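Local coordinates for hypothetical membrane spanning protein (Vibrio fischeri, PDB 4RCK) that is uncharacterised but is a membrane-spanning protein with a BatA-type von Willebrand factor A domain, which binds magnesium and probably serves in binding other proteins, at residues Leu68-Tyr76 / Leu99-Gly109; Pro142-Lys150 / Thr187-Thr195. All blocks are in the same frame, centred on the assembly; numbering follows the deposited sequence.

Contact 1 (Leu68-Tyr76 / Leu99-Gly109); sequences LVLFGDHAY and LVGQRTAIGEG
Gly72, Asp73 and Val100 meet where the turn between strands 65-71 and 75-82 runs into the loop leading to helix 106-118. The straight bond is backbone to backbone: Asp73 N donates to Val100 O at 2.9 Å, with 166° at the hydrogen. Two weaker bonds lie beside it. Asp73 OD1 accepts from Arg103 N at 3.1 Å, and Gly72 O takes a bent bond from Ala105 N at the N-cap of the helix. The Asp73 carboxylate thus meets the loop through a backbone N-H, in a weak bond, while the arginine chain passes obliquely and leads off, its NE 5.5 Å from Asp73 OD1.

Apolar groups close in on both flanks of the turn. Val100 sends CG1 to the edge of the Tyr76 ring, 3.7 Å from CE2, and its other methyl leans over Gly72. Ala75 CB rests against Glu108 CB at 3.7 Å, on the first turn of the helix. Phe71 has CG between its backbone N and carbonyl carbon (chi1 64°), which turns the ring toward residues 104-106; Thr104 CB comes to its edge, 3.9 Å from CE2.

Farther out, Phe71 and Thr104 both touch Asp26 of the neighbouring strand, Thr104 also packs on the magnesium ligand Ser28, and its backbone N bonds Thr136 OG1 of the second subunit. With its side chain about 4 Å from the ion, Thr104 sits where the threonine of a metal-ion-dependent adhesion site is expected. Backbone bonds from the turn probably help to set the loop's position beside the magnesium.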
loop_
_atom_site.group_PDB
_atom_site.type_symbol
_atom_site.label_atom_id
_atom_site.label_comp_id
_atom_site.label_asym_id
_atom_site.label_seq_id
_atom_site.Cartn_x
_atom_site.Cartn_y
_atom_site.Cartn_z
ATOM N N LEU A 68 3.830 -11.085 -7.785
ATOM C CA LEU A 68 4.433 -12.053 -8.698
ATOM C C LEU A 68 3.430 -13.047 -9.287
ATOM O O LEU A 68 2.763 -13.782 -8.558
ATOM C CB LEU A 68 5.553 -12.813 -7.981
ATOM C CG LEU A 68 6.301 -13.895 -8.763
ATOM C CD1 LEU A 68 6.813 -13.356 -10.090
ATOM C CD2 LEU A 68 7.449 -14.441 -7.927
ATOM N N VAL A 69 3.340 -13.062 -10.614
ATOM C CA VAL A 69 2.534 -14.045 -11.328
ATOM C C VAL A 69 3.438 -14.941 -12.169
ATOM O O VAL A 69 4.275 -14.454 -12.925
ATOM C CB VAL A 69 1.483 -13.380 -12.243
ATOM C CG1 VAL A 69 0.629 -14.436 -12.929
ATOM C CG2 VAL A 69 0.613 -12.421 -11.449
ATOM N N LEU A 70 3.275 -16.251 -12.025
ATOM C CA LEU A 70 4.047 -17.212 -12.802
ATOM C C LEU A 70 3.117 -17.928 -13.770
ATOM O O LEU A 70 1.983 -18.251 -13.407
ATOM C CB LEU A 70 4.736 -18.222 -11.883
ATOM C CG LEU A 70 5.541 -17.646 -10.717
ATOM C CD1 LEU A 70 5.898 -18.734 -9.712
ATOM C CD2 LEU A 70 6.798 -16.957 -11.226
ATOM N N PHE A 71 3.563 -18.175 -14.999
ATOM C CA PHE A 71 2.693 -18.908 -15.912
ATOM C C PHE A 71 3.379 -20.010 -16.715
ATOM O O PHE A 71 4.607 -20.102 -16.793
ATOM C CB PHE A 71 1.971 -17.943 -16.872
ATOM C CG PHE A 71 2.880 -17.184 -17.801
ATOM C CD1 PHE A 71 3.563 -16.064 -17.364
ATOM C CD2 PHE A 71 3.011 -17.562 -19.127
ATOM C CE1 PHE A 71 4.381 -15.352 -18.221
ATOM C CE2 PHE A 71 3.826 -16.858 -19.989
ATOM C CZ PHE A 71 4.515 -15.750 -19.537
ATOM N N GLY A 72 2.529 -20.863 -17.273
ATOM C CA GLY A 72 2.916 -22.014 -18.063
ATOM C C GLY A 72 1.621 -22.542 -18.654
ATOM O O GLY A 72 0.858 -21.772 -19.241
ATOM N N ASP A 73 1.367 -23.841 -18.506
ATOM C CA ASP A 73 0.099 -24.425 -18.941
ATOM C C ASP A 73 -1.056 -23.654 -18.318
ATOM O O ASP A 73 -2.035 -23.326 -18.986
ATOM C CB ASP A 73 0.012 -25.906 -18.560
ATOM C CG ASP A 73 0.888 -26.788 -19.429
ATOM O OD1 ASP A 73 1.608 -26.248 -20.289
ATOM O OD2 ASP A 73 0.874 -28.022 -19.235
ATOM N N HIS A 74 -0.925 -23.371 -17.027
ATOM C CA HIS A 74 -1.863 -22.515 -16.319
ATOM C C HIS A 74 -1.102 -21.364 -15.674
ATOM O O HIS A 74 0.112 -21.443 -15.489
ATOM C CB HIS A 74 -2.638 -23.308 -15.265
ATOM C CG HIS A 74 -1.774 -23.872 -14.181
ATOM N ND1 HIS A 74 -0.936 -24.948 -14.381
ATOM C CD2 HIS A 74 -1.619 -23.512 -12.884
ATOM C CE1 HIS A 74 -0.301 -25.225 -13.256
ATOM N NE2 HIS A 74 -0.698 -24.369 -12.332
ATOM N N ALA A 75 -1.815 -20.296 -15.339
ATOM C CA ALA A 75 -1.201 -19.157 -14.674
ATOM C C ALA A 75 -1.652 -19.096 -13.221
ATOM O O ALA A 75 -2.828 -19.308 -12.924
ATOM C CB ALA A 75 -1.548 -17.866 -15.395
ATOM N N TYR A 76 -0.720 -18.818 -12.316
ATOM C CA TYR A 76 -1.082 -18.657 -10.913
ATOM C C TYR A 76 -0.333 -17.511 -10.241
ATOM O O TYR A 76 0.728 -17.081 -10.692
ATOM C CB TYR A 76 -0.863 -19.962 -10.139
ATOM C CG TYR A 76 0.567 -20.442 -10.072
ATOM C CD1 TYR A 76 1.399 -20.060 -9.027
ATOM C CD2 TYR A 76 1.080 -21.295 -11.039
ATOM C CE1 TYR A 76 2.706 -20.504 -8.956
ATOM C CE2 TYR A 76 2.384 -21.744 -10.977
ATOM C CZ TYR A 76 3.193 -21.347 -9.934
ATOM O OH TYR A 76 4.494 -21.794 -9.871
ATOM N N LEU A 99 7.420 -27.487 -13.546
ATOM C CA LEU A 99 6.205 -27.715 -12.769
ATOM C C LEU A 99 4.975 -27.359 -13.601
ATOM O O LEU A 99 3.939 -28.018 -13.511
ATOM C CB LEU A 99 6.224 -26.909 -11.465
ATOM C CG LEU A 99 7.206 -25.738 -11.344
ATOM C CD1 LEU A 99 6.842 -24.587 -12.272
ATOM C CD2 LEU A 99 7.289 -25.254 -9.903
ATOM N N VAL A 100 5.108 -26.324 -14.426
ATOM C CA VAL A 100 3.987 -25.793 -15.195
ATOM C C VAL A 100 3.934 -26.312 -16.629
ATOM O O VAL A 100 3.076 -25.901 -17.408
ATOM C CB VAL A 100 4.025 -24.254 -15.244
ATOM C CG1 VAL A 100 3.752 -23.671 -13.867
ATOM C CG2 VAL A 100 5.366 -23.779 -15.775
ATOM N N GLY A 101 4.853 -27.204 -16.982
ATOM C CA GLY A 101 4.835 -27.817 -18.297
ATOM C C GLY A 101 5.486 -26.990 -19.388
ATOM O O GLY A 101 6.177 -26.006 -19.119
ATOM N N GLN A 102 5.253 -27.398 -20.631
ATOM C CA GLN A 102 5.921 -26.809 -21.786
ATOM C C GLN A 102 5.208 -25.577 -22.324
ATOM O O GLN A 102 5.840 -24.641 -22.816
ATOM C CB GLN A 102 6.045 -27.851 -22.901
ATOM C CG GLN A 102 6.894 -29.044 -22.524
ATOM C CD GLN A 102 8.293 -28.637 -22.113
ATOM O OE1 GLN A 102 8.941 -27.837 -22.787
ATOM N NE2 GLN A 102 8.761 -29.177 -20.995
ATOM N N ARG A 103 3.886 -25.588 -22.227
ATOM C CA ARG A 103 3.055 -24.584 -22.877
ATOM C C ARG A 103 2.994 -23.280 -22.077
ATOM O O ARG A 103 3.258 -23.286 -20.881
ATOM C CB ARG A 103 1.653 -25.157 -23.099
ATOM C CG ARG A 103 1.651 -26.502 -23.824
ATOM C CD ARG A 103 0.240 -26.955 -24.186
ATOM N NE ARG A 103 -0.174 -26.474 -25.502
ATOM C CZ ARG A 103 -0.155 -27.212 -26.609
ATOM N NH1 ARG A 103 0.253 -28.472 -26.562
ATOM N NH2 ARG A 103 -0.547 -26.691 -27.764
ATOM N N THR A 104 2.671 -22.165 -22.737
ATOM C CA THR A 104 2.562 -20.875 -22.045
ATOM C C THR A 104 1.188 -20.221 -22.154
ATOM O O THR A 104 0.589 -20.159 -23.227
ATOM C CB THR A 104 3.597 -19.838 -22.556
ATOM O OG1 THR A 104 3.456 -19.653 -23.971
ATOM C CG2 THR A 104 5.008 -20.275 -22.238
ATOM N N ALA A 105 0.713 -19.721 -21.019
ATOM C CA ALA A 105 -0.512 -18.940 -20.950
ATOM C C ALA A 105 -0.197 -17.471 -20.727
ATOM O O ALA A 105 -0.044 -17.031 -19.591
ATOM C CB ALA A 105 -1.413 -19.466 -19.841
ATOM N N ILE A 106 -0.097 -16.713 -21.812
ATOM C CA ILE A 106 0.228 -15.299 -21.703
ATOM C C ILE A 106 -1.014 -14.494 -21.334
ATOM O O ILE A 106 -0.953 -13.591 -20.499
ATOM C CB ILE A 106 0.835 -14.751 -23.005
ATOM C CG1 ILE A 106 2.051 -15.584 -23.409
ATOM C CG2 ILE A 106 1.235 -13.297 -22.836
ATOM C CD1 ILE A 106 2.793 -15.049 -24.616
ATOM N N GLY A 107 -2.142 -14.837 -21.949
ATOM C CA GLY A 107 -3.404 -14.191 -21.641
ATOM C C GLY A 107 -3.800 -14.400 -20.193
ATOM O O GLY A 107 -4.128 -13.447 -19.486
ATOM N N GLU A 108 -3.767 -15.656 -19.755
ATOM C CA GLU A 108 -4.097 -16.014 -18.379
ATOM C C GLU A 108 -3.187 -15.306 -17.381
ATOM O O GLU A 108 -3.630 -14.887 -16.312
ATOM C CB GLU A 108 -4.000 -17.527 -18.184
ATOM C CG GLU A 108 -5.033 -18.331 -18.955
ATOM C CD GLU A 108 -6.183 -18.788 -18.079
ATOM O OE1 GLU A 108 -6.056 -19.855 -17.439
ATOM O OE2 GLU A 108 -7.213 -18.084 -18.028
ATOM N N GLY A 109 -1.912 -15.181 -17.737
ATOM C CA GLY A 109 -0.947 -14.504 -16.890
ATOM C C GLY A 109 -1.280 -13.037 -16.713
ATOM O O GLY A 109 -1.222 -12.507 -15.604
#

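Contact 2 (Pro142-Lys150 / Thr187-Thr195); sequences PLEAAQLAK and TLTKIATMT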
loop_
_atom_site.group_PDB
_atom_site.type_symbol
_atom_site.label_atom_id
_atom_site.label_comp_id
_atom_site.label_asym_id
_atom_site.label_seq_id
_atom_site.Cartn_x
_atom_site.Cartn_y
_atom_site.Cartn_z
ATOM N N PRO A 142 -21.951 17.166 13.596
ATOM C CA PRO A 142 -21.297 15.867 13.806
ATOM C C PRO A 142 -22.038 14.690 13.177
ATOM O O PRO A 142 -21.413 13.855 12.520
ATOM C CB PRO A 142 -21.285 15.726 15.331
ATOM C CG PRO A 142 -21.327 17.112 15.836
ATOM C CD PRO A 142 -22.174 17.875 14.867
ATOM N N LEU A 143 -23.349 14.626 13.384
ATOM C CA LEU A 143 -24.140 13.486 12.933
ATOM C C LEU A 143 -24.454 13.575 11.456
ATOM O O LEU A 143 -24.745 12.572 10.812
ATOM C CB LEU A 143 -25.433 13.384 13.732
ATOM C CG LEU A 143 -25.196 13.080 15.206
ATOM C CD1 LEU A 143 -26.514 12.924 15.938
ATOM C CD2 LEU A 143 -24.338 11.831 15.350
ATOM N N GLU A 144 -24.411 14.783 10.917
ATOM C CA GLU A 144 -24.455 14.914 9.480
ATOM C C GLU A 144 -23.163 14.320 8.947
ATOM O O GLU A 144 -23.188 13.393 8.144
ATOM C CB GLU A 144 -24.610 16.363 9.055
ATOM C CG GLU A 144 -25.757 17.086 9.712
ATOM C CD GLU A 144 -25.901 18.474 9.157
ATOM O OE1 GLU A 144 -26.440 19.357 9.855
ATOM O OE2 GLU A 144 -25.457 18.672 8.008
ATOM N N ALA A 145 -22.038 14.840 9.437
ATOM C CA ALA A 145 -20.712 14.376 9.035
ATOM C C ALA A 145 -20.540 12.872 9.216
ATOM O O ALA A 145 -19.856 12.220 8.429
ATOM C CB ALA A 145 -19.641 15.116 9.812
ATOM N N ALA A 146 -21.157 12.332 10.260
ATOM C CA ALA A 146 -21.123 10.896 10.505
ATOM C C ALA A 146 -21.901 10.134 9.435
ATOM O O ALA A 146 -21.474 9.068 8.983
ATOM C CB ALA A 146 -21.677 10.582 11.889
ATOM N N GLN A 147 -23.040 10.695 9.036
ATOM C CA GLN A 147 -23.931 10.072 8.058
ATOM C C GLN A 147 -23.244 9.880 6.720
ATOM O O GLN A 147 -23.478 8.910 6.007
ATOM C CB GLN A 147 -25.196 10.921 7.882
ATOM C CG GLN A 147 -26.121 10.450 6.777
ATOM C CD GLN A 147 -26.497 8.993 6.928
ATOM O OE1 GLN A 147 -27.392 8.648 7.698
ATOM N NE2 GLN A 147 -25.808 8.126 6.195
ATOM N N LEU A 148 -22.376 10.825 6.407
ATOM C CA LEU A 148 -21.665 10.853 5.148
ATOM C C LEU A 148 -20.569 9.810 5.110
ATOM O O LEU A 148 -20.369 9.163 4.091
ATOM C CB LEU A 148 -21.089 12.242 4.932
ATOM C CG LEU A 148 -22.156 13.298 5.237
ATOM C CD1 LEU A 148 -21.580 14.560 5.638
ATOM C CD2 LEU A 148 -23.155 13.487 4.126
ATOM N N ALA A 149 -19.876 9.645 6.235
ATOM C CA ALA A 149 -18.863 8.608 6.394
ATOM C C ALA A 149 -19.456 7.217 6.190
ATOM O O ALA A 149 -18.784 6.313 5.699
ATOM C CB ALA A 149 -18.222 8.711 7.765
ATOM N N LYS A 150 -20.716 7.050 6.581
ATOM C CA LYS A 150 -21.416 5.789 6.370
ATOM C C LYS A 150 -21.757 5.618 4.894
ATOM O O LYS A 150 -21.676 4.515 4.353
ATOM C CB LYS A 150 -22.685 5.723 7.222
ATOM C CG LYS A 150 -23.452 4.419 7.088
ATOM C CD LYS A 150 -24.659 4.393 8.008
ATOM C CE LYS A 150 -25.391 3.065 7.918
ATOM N NZ LYS A 150 -26.541 3.005 8.862
ATOM N N THR A 187 -22.779 12.132 21.841
ATOM C CA THR A 187 -22.615 12.512 20.440
ATOM C C THR A 187 -21.544 11.616 19.832
ATOM O O THR A 187 -21.736 11.033 18.764
ATOM C CB THR A 187 -22.224 13.998 20.263
ATOM O OG1 THR A 187 -23.407 14.806 20.234
ATOM C CG2 THR A 187 -21.458 14.208 18.960
ATOM N N LEU A 188 -20.420 11.509 20.535
ATOM C CA LEU A 188 -19.313 10.658 20.117
ATOM C C LEU A 188 -19.742 9.199 19.992
ATOM O O LEU A 188 -19.279 8.481 19.106
ATOM C CB LEU A 188 -18.153 10.783 21.107
ATOM C CG LEU A 188 -16.979 11.671 20.693
ATOM C CD1 LEU A 188 -17.464 12.938 20.012
ATOM C CD2 LEU A 188 -16.124 12.013 21.902
ATOM N N THR A 189 -20.629 8.767 20.883
ATOM C CA THR A 189 -21.162 7.411 20.833
ATOM C C THR A 189 -22.036 7.224 19.598
ATOM O O THR A 189 -21.893 6.239 18.873
ATOM C CB THR A 189 -21.980 7.074 22.094
ATOM O OG1 THR A 189 -21.131 7.140 23.248
ATOM C CG2 THR A 189 -22.573 5.678 21.989
ATOM N N LYS A 190 -22.939 8.177 19.366
ATOM C CA LYS A 190 -23.818 8.148 18.198
ATOM C C LYS A 190 -23.027 8.023 16.904
ATOM O O LYS A 190 -23.386 7.243 16.027
ATOM C CB LYS A 190 -24.688 9.406 18.136
ATOM C CG LYS A 190 -25.910 9.398 19.039
ATOM C CD LYS A 190 -26.623 10.740 18.964
ATOM C CE LYS A 190 -27.312 11.089 20.272
ATOM N NZ LYS A 190 -27.608 12.548 20.354
ATOM N N ILE A 191 -21.954 8.802 16.796
ATOM C CA ILE A 191 -21.105 8.798 15.610
ATOM C C ILE A 191 -20.551 7.406 15.322
ATOM O O ILE A 191 -20.706 6.882 14.219
ATOM C CB ILE A 191 -19.928 9.782 15.755
ATOM C CG1 ILE A 191 -20.443 11.220 15.851
ATOM C CG2 ILE A 191 -18.968 9.641 14.587
ATOM C CD1 ILE A 191 -19.348 12.252 16.016
ATOM N N ALA A 192 -19.910 6.816 16.325
ATOM C CA ALA A 192 -19.329 5.486 16.191
ATOM C C ALA A 192 -20.397 4.443 15.876
ATOM O O ALA A 192 -20.230 3.624 14.973
ATOM C CB ALA A 192 -18.580 5.109 17.457
ATOM N N THR A 193 -21.495 4.486 16.626
ATOM C CA THR A 193 -22.598 3.548 16.445
ATOM C C THR A 193 -23.226 3.668 15.060
ATOM O O THR A 193 -23.460 2.661 14.388
ATOM C CB THR A 193 -23.689 3.760 17.517
ATOM O OG1 THR A 193 -23.263 3.172 18.752
ATOM C CG2 THR A 193 -25.003 3.122 17.089
HETATM N N MSE A 194 -23.488 4.902 14.638
HETATM C CA MSE A 194 -24.099 5.173 13.340
HETATM C C MSE A 194 -23.303 4.557 12.192
HETATM O O MSE A 194 -23.872 4.117 11.193
HETATM C CB MSE A 194 -24.231 6.683 13.128
HETATM C CG MSE A 194 -24.836 7.088 11.798
HETATM SE SE MSE A 194 -25.065 9.017 11.671
HETATM C CE MSE A 194 -26.333 9.268 13.132
ATOM N N THR A 195 -21.986 4.515 12.352
ATOM C CA THR A 195 -21.094 4.074 11.287
ATOM C C THR A 195 -20.531 2.678 11.523
ATOM O O THR A 195 -19.814 2.142 10.680
ATOM C CB THR A 195 -19.932 5.046 11.124
ATOM O OG1 THR A 195 -19.264 5.188 12.383
ATOM C CG2 THR A 195 -20.452 6.403 10.677
#
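The pyrrolidine ring of Pro142 meets helix 185-195 at its CB corner, where Thr187 CG2 lies 3.9 Å away and Ile191 CD1 nearly as close; no aromatic ring takes part between the two segments. The next residue, Leu143, is a knob in a hole formed by Thr187, Lys190, Ile191 and Met194. Its two methyls divide the work: CD2 sits 3.7 Å from Lys190 CB, while CD1 lies against Lys190 CD.

Met194, a selenomethionine here, reaches across extended, CG anti to the backbone N (chi1 179°), which brings SE 3.7 Å from Ala146 CB; the bend at chi3 then turns CE to 3.9 Å from Leu143 CD2. Ile191 CG2 presses on the same Ala146 methyl.

The helices run nearly parallel, 17° between directions and 9.0 Å between axes, as expected of neighbours on one side of an alpha-beta-alpha sandwich such as the von Willebrand factor A fold. Ile191 also rests on Ile156 and Thr158 of strand 154-161, and on Leu110 of the second subunit, whose Thr114 touches Ala149.

No hydrogen bond joins the two segments. Thr187 OG1 is engaged by Asp184 instead, Thr195 turns its methyl toward Ala146 O, and the extended Lys150 chain passes Met194 O, with CD nearest.

Overall arrangement
Contact 1 comes first along the chain and closes before contact 2 opens. Their centres are 48 Å apart, on opposite sides of the chain's centre, and the nearest atoms stay about 32 Å from one another. Both fall in the von Willebrand factor A region of the sequence, yet they belong to two separated halves of an elongated chain: contact 1 joins the sheet 19-26/65-71/75-82 to helix 106-118, while contact 2 pairs helices 142-151 and 185-195 over strand 154-161. The second subunit meets both contacts: its helix 106-118 packs on contact 2 and its residues 129-136 on contact 1, consistent with a dimer that exchanges halves to complete each domain.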